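Local coordinates for peptidase S9 prolyl oligopeptidase catalytic domain-containing protein (Pyrococcus horikoshii, PDB 4HXF), which probably cleaves peptides as a serine protease of the acylaminoacyl peptidase type, forming a self-compartmentalizing hexamer that selects its substrates, at residues T277-N285 against K389-K397; K591-R602 against G610-K618. All coordinates share one frame; numbering follows the deposited sequence.

Contact 1: residues T277-N285 against K389-K397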
loop_
_atom_site.group_PDB
_atom_site.type_symbol
_atom_site.label_atom_id
_atom_site.label_comp_id
_atom_site.label_asym_id
_atom_site.label_seq_id
_atom_site.Cartn_x
_atom_site.Cartn_y
_atom_site.Cartn_z
ATOM N N THR A 277 45.429 8.356 23.793
ATOM C CA THR A 277 45.255 7.320 24.742
ATOM C C THR A 277 46.187 6.161 24.470
ATOM O O THR A 277 46.579 5.929 23.313
ATOM C CB THR A 277 43.820 6.760 24.703
ATOM O OG1 THR A 277 43.376 6.556 23.340
ATOM C CG2 THR A 277 42.859 7.863 25.363
ATOM N N LEU A 278 46.551 5.435 25.507
ATOM C CA LEU A 278 47.401 4.233 25.424
ATOM C C LEU A 278 46.803 3.088 26.078
ATOM O O LEU A 278 46.100 3.216 27.114
ATOM C CB LEU A 278 48.728 4.461 26.207
ATOM C CG LEU A 278 49.691 5.588 25.857
ATOM C CD1 LEU A 278 50.905 5.756 26.820
ATOM C CD2 LEU A 278 50.192 5.298 24.409
ATOM N N PHE A 279 47.095 1.918 25.527
ATOM C CA PHE A 279 46.693 0.631 26.108
ATOM C C PHE A 279 47.747 0.272 27.153
ATOM O O PHE A 279 48.960 0.103 26.871
ATOM C CB PHE A 279 46.643 -0.471 25.084
ATOM C CG PHE A 279 45.594 -0.368 24.059
ATOM C CD1 PHE A 279 45.919 0.151 22.824
ATOM C CD2 PHE A 279 44.325 -0.909 24.236
ATOM C CE1 PHE A 279 45.056 0.199 21.775
ATOM C CE2 PHE A 279 43.410 -0.814 23.181
ATOM C CZ PHE A 279 43.773 -0.217 21.956
ATOM N N GLU A 280 47.334 0.186 28.411
ATOM C CA GLU A 280 48.264 -0.014 29.519
ATOM C C GLU A 280 47.679 -0.993 30.586
ATOM O O GLU A 280 46.851 -0.575 31.402
ATOM C CB GLU A 280 48.596 1.281 30.239
ATOM C CG GLU A 280 49.339 2.322 29.420
ATOM C CD GLU A 280 49.723 3.530 30.212
ATOM O OE1 GLU A 280 48.941 4.413 30.375
ATOM O OE2 GLU A 280 50.838 3.542 30.705
ATOM N N GLU A 281 48.153 -2.217 30.585
ATOM C CA GLU A 281 47.898 -3.251 31.600
ATOM C C GLU A 281 46.459 -3.279 32.070
ATOM O O GLU A 281 46.138 -3.243 33.266
ATOM C CB GLU A 281 48.845 -3.007 32.798
ATOM C CG GLU A 281 50.303 -2.801 32.393
ATOM C CD GLU A 281 50.655 -1.304 32.166
ATOM O OE1 GLU A 281 50.153 -0.491 32.922
ATOM O OE2 GLU A 281 51.366 -0.919 31.186
ATOM N N GLY A 282 45.585 -3.332 31.089
ATOM C CA GLY A 282 44.130 -3.395 31.331
ATOM C C GLY A 282 43.333 -2.117 31.279
ATOM O O GLY A 282 42.122 -2.186 31.218
ATOM N N SER A 283 43.984 -0.976 31.280
ATOM C CA SER A 283 43.376 0.336 31.211
ATOM C C SER A 283 43.623 0.905 29.802
ATOM O O SER A 283 44.614 0.517 29.086
ATOM C CB SER A 283 44.029 1.228 32.267
ATOM O OG SER A 283 43.724 0.732 33.566
ATOM N N VAL A 284 42.796 1.869 29.418
ATOM C CA VAL A 284 43.082 2.725 28.272
ATOM C C VAL A 284 43.105 4.148 28.878
ATOM O O VAL A 284 42.058 4.646 29.297
ATOM C CB VAL A 284 42.154 2.576 27.095
ATOM C CG1 VAL A 284 42.379 3.626 26.033
ATOM C CG2 VAL A 284 42.232 1.151 26.550
ATOM N N ASN A 285 44.272 4.757 28.904
ATOM C CA ASN A 285 44.538 5.970 29.679
ATOM C C ASN A 285 44.801 7.155 28.764
ATOM O O ASN A 285 45.410 6.957 27.707
ATOM C CB ASN A 285 45.741 5.787 30.615
ATOM C CG ASN A 285 45.490 4.778 31.734
ATOM O OD1 ASN A 285 44.389 4.763 32.329
ATOM N ND2 ASN A 285 46.488 3.896 31.957
ATOM N N LYS A 389 45.921 -9.860 20.018
ATOM C CA LYS A 389 46.330 -8.585 20.644
ATOM C C LYS A 389 45.069 -7.754 21.060
ATOM O O LYS A 389 45.023 -6.499 20.924
ATOM C CB LYS A 389 47.207 -7.763 19.689
ATOM C CG LYS A 389 48.073 -6.711 20.434
ATOM C CD LYS A 389 48.903 -5.884 19.459
ATOM C CE LYS A 389 49.678 -4.859 20.185
ATOM N NZ LYS A 389 50.378 -3.854 19.284
ATOM N N GLY A 390 44.119 -8.442 21.709
ATOM C CA GLY A 390 43.130 -7.794 22.547
ATOM C C GLY A 390 43.598 -7.532 23.969
ATOM O O GLY A 390 44.745 -7.801 24.292
ATOM N N MET A 391 42.692 -7.039 24.808
ATOM C CA MET A 391 43.107 -6.738 26.163
ATOM C C MET A 391 41.878 -6.718 27.070
ATOM O O MET A 391 40.860 -6.067 26.721
ATOM C CB MET A 391 43.788 -5.380 26.199
ATOM C CG MET A 391 44.454 -5.083 27.572
ATOM S SD MET A 391 45.221 -3.475 27.673
ATOM C CE MET A 391 43.729 -2.466 27.744
ATOM N N TYR A 392 41.932 -7.464 28.170
ATOM C CA TYR A 392 40.948 -7.366 29.215
ATOM C C TYR A 392 41.488 -6.437 30.323
ATOM O O TYR A 392 42.676 -6.175 30.452
ATOM C CB TYR A 392 40.706 -8.716 29.907
ATOM C CG TYR A 392 39.717 -9.652 29.193
ATOM C CD1 TYR A 392 39.890 -11.027 29.279
ATOM C CD2 TYR A 392 38.582 -9.175 28.578
ATOM C CE1 TYR A 392 39.021 -11.905 28.657
ATOM C CE2 TYR A 392 37.674 -10.061 27.971
ATOM C CZ TYR A 392 37.909 -11.443 28.059
ATOM O OH TYR A 392 37.008 -12.262 27.440
ATOM N N GLY A 393 40.501 -5.959 31.070
ATOM C CA GLY A 393 40.802 -5.194 32.257
ATOM C C GLY A 393 39.590 -4.443 32.764
ATOM O O GLY A 393 38.766 -5.008 33.544
ATOM N N TYR A 394 39.530 -3.169 32.408
ATOM C CA TYR A 394 38.567 -2.213 33.027
ATOM C C TYR A 394 37.532 -1.583 32.118
ATOM O O TYR A 394 37.234 -0.393 32.211
ATOM C CB TYR A 394 39.351 -1.189 33.851
ATOM C CG TYR A 394 40.289 -1.850 34.820
ATOM C CD1 TYR A 394 41.701 -1.712 34.662
ATOM C CD2 TYR A 394 39.817 -2.461 35.921
ATOM C CE1 TYR A 394 42.601 -2.347 35.541
ATOM C CE2 TYR A 394 40.694 -3.102 36.798
ATOM C CZ TYR A 394 42.065 -2.964 36.640
ATOM O OH TYR A 394 42.825 -3.622 37.590
ATOM N N TYR A 395 37.042 -2.392 31.186
ATOM C CA TYR A 395 35.870 -1.979 30.443
ATOM C C TYR A 395 34.652 -2.829 30.892
ATOM O O TYR A 395 34.819 -3.807 31.621
ATOM C CB TYR A 395 36.133 -2.076 28.957
ATOM C CG TYR A 395 36.181 -3.449 28.301
ATOM C CD1 TYR A 395 37.421 -4.090 28.059
ATOM C CD2 TYR A 395 35.062 -4.090 27.852
ATOM C CE1 TYR A 395 37.479 -5.286 27.406
ATOM C CE2 TYR A 395 35.126 -5.346 27.329
ATOM C CZ TYR A 395 36.338 -5.915 27.069
ATOM O OH TYR A 395 36.356 -7.138 26.434
ATOM N N PHE A 396 33.446 -2.414 30.449
ATOM C CA PHE A 396 32.244 -2.949 30.952
ATOM C C PHE A 396 31.913 -4.173 30.134
ATOM O O PHE A 396 31.652 -4.043 28.925
ATOM C CB PHE A 396 31.129 -1.901 30.874
ATOM C CG PHE A 396 29.798 -2.432 31.405
ATOM C CD1 PHE A 396 29.554 -2.443 32.754
ATOM C CD2 PHE A 396 28.818 -2.870 30.516
ATOM C CE1 PHE A 396 28.313 -2.920 33.280
ATOM C CE2 PHE A 396 27.650 -3.404 31.006
ATOM C CZ PHE A 396 27.400 -3.385 32.362
ATOM N N LYS A 397 31.960 -5.350 30.758
ATOM C CA LYS A 397 31.699 -6.606 29.968
ATOM C C LYS A 397 30.427 -7.279 30.469
ATOM O O LYS A 397 30.348 -7.832 31.590
ATOM C CB LYS A 397 32.843 -7.598 30.002
ATOM C CG LYS A 397 32.516 -8.942 29.260
ATOM C CD LYS A 397 32.615 -8.954 27.772
ATOM C CE LYS A 397 32.504 -10.418 27.186
ATOM N NZ LYS A 397 32.094 -10.418 25.736
#
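Gly282 O takes the backbone N-H of Tyr394, at 3.0 Å from Gly282 O to Tyr394 N. The donor is tilted 26° from the carbonyl plane. Trp302 NE1 also bonds to this oxygen, and Gly393 CA adds a C-H...O contact. A second C-H...O contact runs the other way, from Gly282 CA to Tyr392 O at 3.3 Å. The two backbones are thus very close, and both glycines have backbone angles that suit no side chain. Met391 carries most of the side-chain contact. Its CG is anti to the backbone N (chi1 -171°) and CB points at the hairpin. The chain then bends at its last torsion (chi3 72°) and turns CE under the turn. Gly282 N gives a weak hydrogen bond to the sulfur, with Met391 SD 3.4 Å from Gly282 N. The methyl lies 3.4 Å from Ser283 O, measured from Met391 CE. It also meets the edge of the Phe279 ring, near its plane, with Met391 CE 3.9 Å from Phe279 CD2. Val284 CG2 lies beside the same methyl. An alanine in place of Met391 would probably leave a gap under the turn and Gly282 N without its sulfur partner. On the other flank Ser283 OG comes obliquely to the Tyr394 ring, 3.4 Å from Tyr394 CD1. That hydroxyl has its hydrogen bond with Gly299 O, and Tyr394 OH bonds to Trp366 NE1. Glu280 to Ser283 form a type I' turn, closed by Ser283 N to Glu280 O at 2.9 Å. This is the tip of a two-residue beta hairpin in a propeller blade. It docks on the loop that also carries Gly386 and Gly387 of the inhibitor pocket, a domain interface of the prolyl oligopeptidase architecture, beta-propeller against alpha/beta hydrolase.

Contact 2: residues K591-R602 against G610-K618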
loop_
_atom_site.group_PDB
_atom_site.type_symbol
_atom_site.label_atom_id
_atom_site.label_comp_id
_atom_site.label_asym_id
_atom_site.label_seq_id
_atom_site.Cartn_x
_atom_site.Cartn_y
_atom_site.Cartn_z
ATOM N N LYS A 591 18.647 -12.874 22.474
ATOM C CA LYS A 591 18.543 -14.347 22.264
ATOM C C LYS A 591 19.911 -14.956 22.451
ATOM O O LYS A 591 20.020 -16.019 23.124
ATOM C CB LYS A 591 18.004 -14.742 20.894
ATOM C CG LYS A 591 16.487 -14.399 20.768
ATOM C CD LYS A 591 15.975 -14.688 19.370
ATOM C CE LYS A 591 14.495 -14.417 19.385
ATOM N NZ LYS A 591 13.892 -14.531 18.033
ATOM N N ARG A 592 20.973 -14.298 22.005
ATOM C CA ARG A 592 22.313 -14.799 22.290
ATOM C C ARG A 592 22.603 -14.818 23.762
ATOM O O ARG A 592 23.137 -15.816 24.284
ATOM C CB ARG A 592 23.403 -13.994 21.547
ATOM C CG ARG A 592 24.793 -14.444 21.933
ATOM C CD ARG A 592 25.899 -13.669 21.305
ATOM N NE ARG A 592 27.148 -13.863 22.078
ATOM C CZ ARG A 592 27.456 -13.269 23.227
ATOM N NH1 ARG A 592 28.582 -13.583 23.858
ATOM N NH2 ARG A 592 26.695 -12.317 23.744
ATOM N N TYR A 593 22.298 -13.719 24.471
ATOM C CA TYR A 593 22.551 -13.714 25.906
ATOM C C TYR A 593 21.788 -14.814 26.635
ATOM O O TYR A 593 22.321 -15.447 27.573
ATOM C CB TYR A 593 22.269 -12.348 26.537
ATOM C CG TYR A 593 23.173 -11.182 26.120
ATOM C CD1 TYR A 593 22.619 -9.975 25.643
ATOM C CD2 TYR A 593 24.508 -11.280 26.231
ATOM C CE1 TYR A 593 23.456 -8.904 25.367
ATOM C CE2 TYR A 593 25.379 -10.244 25.873
ATOM C CZ TYR A 593 24.807 -9.038 25.448
ATOM O OH TYR A 593 25.632 -7.978 25.128
ATOM N N LYS A 594 20.550 -15.100 26.209
ATOM C CA LYS A 594 19.746 -16.067 26.918
ATOM C C LYS A 594 20.311 -17.482 26.628
ATOM O O LYS A 594 20.458 -18.357 27.526
ATOM C CB LYS A 594 18.316 -15.962 26.423
ATOM C CG LYS A 594 17.416 -17.006 27.061
ATOM C CD LYS A 594 17.345 -16.921 28.584
ATOM C CE LYS A 594 16.189 -17.738 29.178
ATOM N NZ LYS A 594 16.151 -17.819 30.679
ATOM N N LEU A 595 20.753 -17.730 25.366
ATOM C CA LEU A 595 21.438 -19.008 25.012
ATOM C C LEU A 595 22.702 -19.223 25.846
ATOM O O LEU A 595 22.955 -20.303 26.382
ATOM C CB LEU A 595 21.827 -19.098 23.527
ATOM C CG LEU A 595 20.751 -19.266 22.462
ATOM C CD1 LEU A 595 21.337 -19.080 21.060
ATOM C CD2 LEU A 595 20.139 -20.674 22.646
ATOM N N PHE A 596 23.503 -18.159 25.940
ATOM C CA PHE A 596 24.754 -18.210 26.631
ATOM C C PHE A 596 24.496 -18.572 28.086
ATOM O O PHE A 596 25.119 -19.492 28.653
ATOM C CB PHE A 596 25.397 -16.837 26.507
ATOM C CG PHE A 596 26.773 -16.664 27.162
ATOM C CD1 PHE A 596 27.930 -16.721 26.401
ATOM C CD2 PHE A 596 26.891 -16.333 28.515
ATOM C CE1 PHE A 596 29.173 -16.564 26.979
ATOM C CE2 PHE A 596 28.123 -16.094 29.088
ATOM C CZ PHE A 596 29.276 -16.273 28.320
ATOM N N MET A 597 23.590 -17.857 28.740
ATOM C CA MET A 597 23.396 -18.110 30.150
ATOM C C MET A 597 22.783 -19.485 30.385
ATOM O O MET A 597 23.216 -20.172 31.320
ATOM C CB MET A 597 22.657 -16.927 30.870
ATOM C CG MET A 597 21.246 -16.676 30.465
ATOM S SD MET A 597 20.691 -14.918 30.821
ATOM C CE MET A 597 19.378 -15.493 31.855
ATOM N N GLU A 598 21.849 -19.893 29.550
ATOM C CA GLU A 598 21.244 -21.190 29.766
ATOM C C GLU A 598 22.124 -22.386 29.491
ATOM O O GLU A 598 22.043 -23.394 30.189
ATOM C CB GLU A 598 19.940 -21.342 28.981
ATOM C CG GLU A 598 18.826 -20.417 29.475
ATOM C CD GLU A 598 18.499 -20.626 30.953
ATOM O OE1 GLU A 598 18.456 -21.827 31.377
ATOM O OE2 GLU A 598 18.349 -19.600 31.713
ATOM N N PHE A 599 23.029 -22.260 28.540
ATOM C CA PHE A 599 24.015 -23.342 28.276
ATOM C C PHE A 599 24.880 -23.563 29.487
ATOM O O PHE A 599 25.042 -24.664 29.959
ATOM C CB PHE A 599 24.811 -23.094 27.027
ATOM C CG PHE A 599 25.551 -24.293 26.540
ATOM C CD1 PHE A 599 24.851 -25.281 25.843
ATOM C CD2 PHE A 599 26.917 -24.473 26.833
ATOM C CE1 PHE A 599 25.538 -26.385 25.366
ATOM C CE2 PHE A 599 27.561 -25.632 26.442
ATOM C CZ PHE A 599 26.872 -26.576 25.687
ATOM N N PHE A 600 25.381 -22.479 30.111
ATOM C CA PHE A 600 26.165 -22.665 31.321
ATOM C C PHE A 600 25.334 -23.133 32.510
ATOM O O PHE A 600 25.782 -23.997 33.243
ATOM C CB PHE A 600 26.947 -21.385 31.699
ATOM C CG PHE A 600 28.238 -21.217 30.928
ATOM C CD1 PHE A 600 28.506 -20.063 30.194
ATOM C CD2 PHE A 600 29.174 -22.260 30.835
ATOM C CE1 PHE A 600 29.761 -19.873 29.589
ATOM C CE2 PHE A 600 30.385 -22.094 30.090
ATOM C CZ PHE A 600 30.638 -20.906 29.481
ATOM N N GLU A 601 24.081 -22.647 32.657
ATOM C CA GLU A 601 23.175 -23.134 33.718
ATOM C C GLU A 601 23.013 -24.676 33.603
ATOM O O GLU A 601 22.990 -25.332 34.626
ATOM C CB GLU A 601 21.817 -22.447 33.598
ATOM C CG GLU A 601 21.848 -20.943 34.064
ATOM C CD GLU A 601 21.999 -20.802 35.552
ATOM O OE1 GLU A 601 23.084 -20.617 36.014
ATOM O OE2 GLU A 601 21.028 -20.997 36.238
ATOM N N ARG A 602 22.835 -25.153 32.375
ATOM C CA ARG A 602 22.434 -26.524 32.112
ATOM C C ARG A 602 23.578 -27.488 31.812
ATOM O O ARG A 602 23.304 -28.740 31.700
ATOM C CB ARG A 602 21.335 -26.576 31.042
ATOM C CG ARG A 602 20.061 -25.838 31.450
ATOM C CD ARG A 602 19.172 -25.499 30.282
ATOM N NE ARG A 602 18.043 -24.686 30.701
ATOM C CZ ARG A 602 16.838 -25.119 31.084
ATOM N NH1 ARG A 602 16.516 -26.405 31.146
ATOM N NH2 ARG A 602 15.900 -24.183 31.380
ATOM N N GLY A 610 20.827 -33.008 26.936
ATOM C CA GLY A 610 20.165 -32.329 25.809
ATOM C C GLY A 610 20.211 -30.807 25.939
ATOM O O GLY A 610 20.818 -30.251 26.896
ATOM N N PHE A 611 19.607 -30.123 24.957
ATOM C CA PHE A 611 19.432 -28.706 25.001
ATOM C C PHE A 611 18.221 -28.362 24.093
ATOM O O PHE A 611 18.377 -27.984 22.954
ATOM C CB PHE A 611 20.731 -28.006 24.633
ATOM C CG PHE A 611 20.818 -26.564 25.041
ATOM C CD1 PHE A 611 21.021 -26.170 26.372
ATOM C CD2 PHE A 611 20.718 -25.602 24.133
ATOM C CE1 PHE A 611 21.092 -24.867 26.741
ATOM C CE2 PHE A 611 20.868 -24.249 24.507
ATOM C CZ PHE A 611 21.019 -23.889 25.857
ATOM N N ASP A 612 17.034 -28.432 24.685
ATOM C CA ASP A 612 15.780 -28.166 23.949
ATOM C C ASP A 612 15.614 -26.669 23.832
ATOM O O ASP A 612 15.026 -26.017 24.694
ATOM C CB ASP A 612 14.596 -28.737 24.697
ATOM C CG ASP A 612 13.280 -28.625 23.870
ATOM O OD1 ASP A 612 12.350 -29.414 24.150
ATOM O OD2 ASP A 612 13.218 -27.762 22.927
ATOM N N VAL A 613 16.199 -26.086 22.809
ATOM C CA VAL A 613 16.236 -24.630 22.680
ATOM C C VAL A 613 14.799 -24.022 22.553
ATOM O O VAL A 613 14.549 -22.914 22.971
ATOM C CB VAL A 613 17.164 -24.296 21.495
ATOM C CG1 VAL A 613 16.476 -24.544 20.122
ATOM C CG2 VAL A 613 17.734 -22.951 21.663
ATOM N N GLU A 614 13.844 -24.764 22.001
ATOM C CA GLU A 614 12.477 -24.219 21.862
ATOM C C GLU A 614 11.885 -23.913 23.284
ATOM O O GLU A 614 11.422 -22.782 23.589
ATOM C CB GLU A 614 11.614 -25.218 21.079
ATOM N N LYS A 615 12.030 -24.912 24.163
ATOM C CA LYS A 615 11.551 -24.868 25.558
ATOM C C LYS A 615 12.354 -23.878 26.382
ATOM O O LYS A 615 11.776 -22.989 27.053
ATOM C CB LYS A 615 11.624 -26.270 26.172
ATOM C CG LYS A 615 10.911 -26.423 27.500
ATOM N N ILE A 616 13.694 -23.997 26.284
ATOM C CA ILE A 616 14.625 -23.233 27.133
ATOM C C ILE A 616 14.461 -21.739 26.821
ATOM O O ILE A 616 14.523 -20.917 27.751
ATOM C CB ILE A 616 16.117 -23.692 26.944
ATOM C CG1 ILE A 616 16.323 -25.139 27.436
ATOM C CG2 ILE A 616 17.058 -22.725 27.615
ATOM C CD1 ILE A 616 17.648 -25.757 27.002
ATOM N N LEU A 617 14.217 -21.383 25.549
ATOM C CA LEU A 617 14.074 -19.965 25.147
ATOM C C LEU A 617 12.653 -19.393 25.181
ATOM O O LEU A 617 12.506 -18.175 25.212
ATOM C CB LEU A 617 14.756 -19.669 23.782
ATOM C CG LEU A 617 16.154 -19.028 23.884
ATOM C CD1 LEU A 617 17.214 -20.028 24.385
ATOM C CD2 LEU A 617 16.545 -18.364 22.553
ATOM N N LYS A 618 11.613 -20.214 25.222
ATOM C CA LYS A 618 10.255 -19.653 25.256
ATOM C C LYS A 618 9.304 -20.555 26.039
ATOM O O LYS A 618 8.697 -21.457 25.466
ATOM C CB LYS A 618 9.739 -19.418 23.824
HETATM O O HOH W 1 15.157 -21.225 30.620
#
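Phe611 and Phe599 both hold CG anti to the backbone N (chi1 -162° and -165°), and this brings their rings together in a T-shaped stack. The edge of Phe599 points at a face of Phe611, with centroids 5.3 Å apart and planes at 70°. The opposite face of Phe611 is covered by Ile616 CD1 from its own segment. The rim of the Phe611 ring reaches the helix backbone, with Phe611 CE1 3.6 Å from Phe599 CA. Ile616 runs past Glu598 and Arg602, its side chain and theirs pointing opposite ways. Its CG2 packs 3.5 Å from Glu598 CG. Its CG1 sits over the centre of the Arg602 guanidinium face, 3.7 Å from Arg602 CZ. Leu617 lies against Lys594, its CG 4.0 Å from Lys594 CG. Leu595 is modelled in two conformers; in one of them CD2 meets Val613 and Leu617, so this packing is less certain. Helix 586-605 is the last long helix of the alpha/beta hydrolase fold. Phe596, Phe599 and Phe600 pack it on strand 484-488. The chain then turns back and lays the short helix 613-617 across it, with Asp612 at the N-cap. No direct hydrogen bond joins the two segments. The polar groups pair along the long helix instead. Glu598 OE1 uses its anti lone pair for Arg602 NE, at 3.0 Å. Glu598 OE2 is met by Lys594 NZ from above the carboxylate plane, at 3.0 Å. Together they fix the carboxylate, and the Arg602 bond, nearly in the guanidinium plane, helps keep that group facing Ile616. Arg602 NH1 has a further salt bridge to Glu608. Phe131 and Phe133 of the second subunit pack on Leu617, and on Phe611 and Val613, respectively. One water accepts from Arg602 NH2 and donates to Ile616 O.

Contact 1 is a buried seam near the middle of the chain, and contact 2 lies further out, partly buried. Their centres are 31 Å apart and they share no helix or strand. Contact 1 joins two domains, mostly by backbone polar atoms, glycines and one methionine. Contact 2 ties the chain's end to its own catalytic domain through apolar side chains, with an ion network along one helix and a bridging water beside it. The second subunit reaches contact 2, while no other chain touches contact 1. Glu399 links them indirectly: it forms salt bridges with Lys397 of segment 389-397 and Arg592 of segment 591-602.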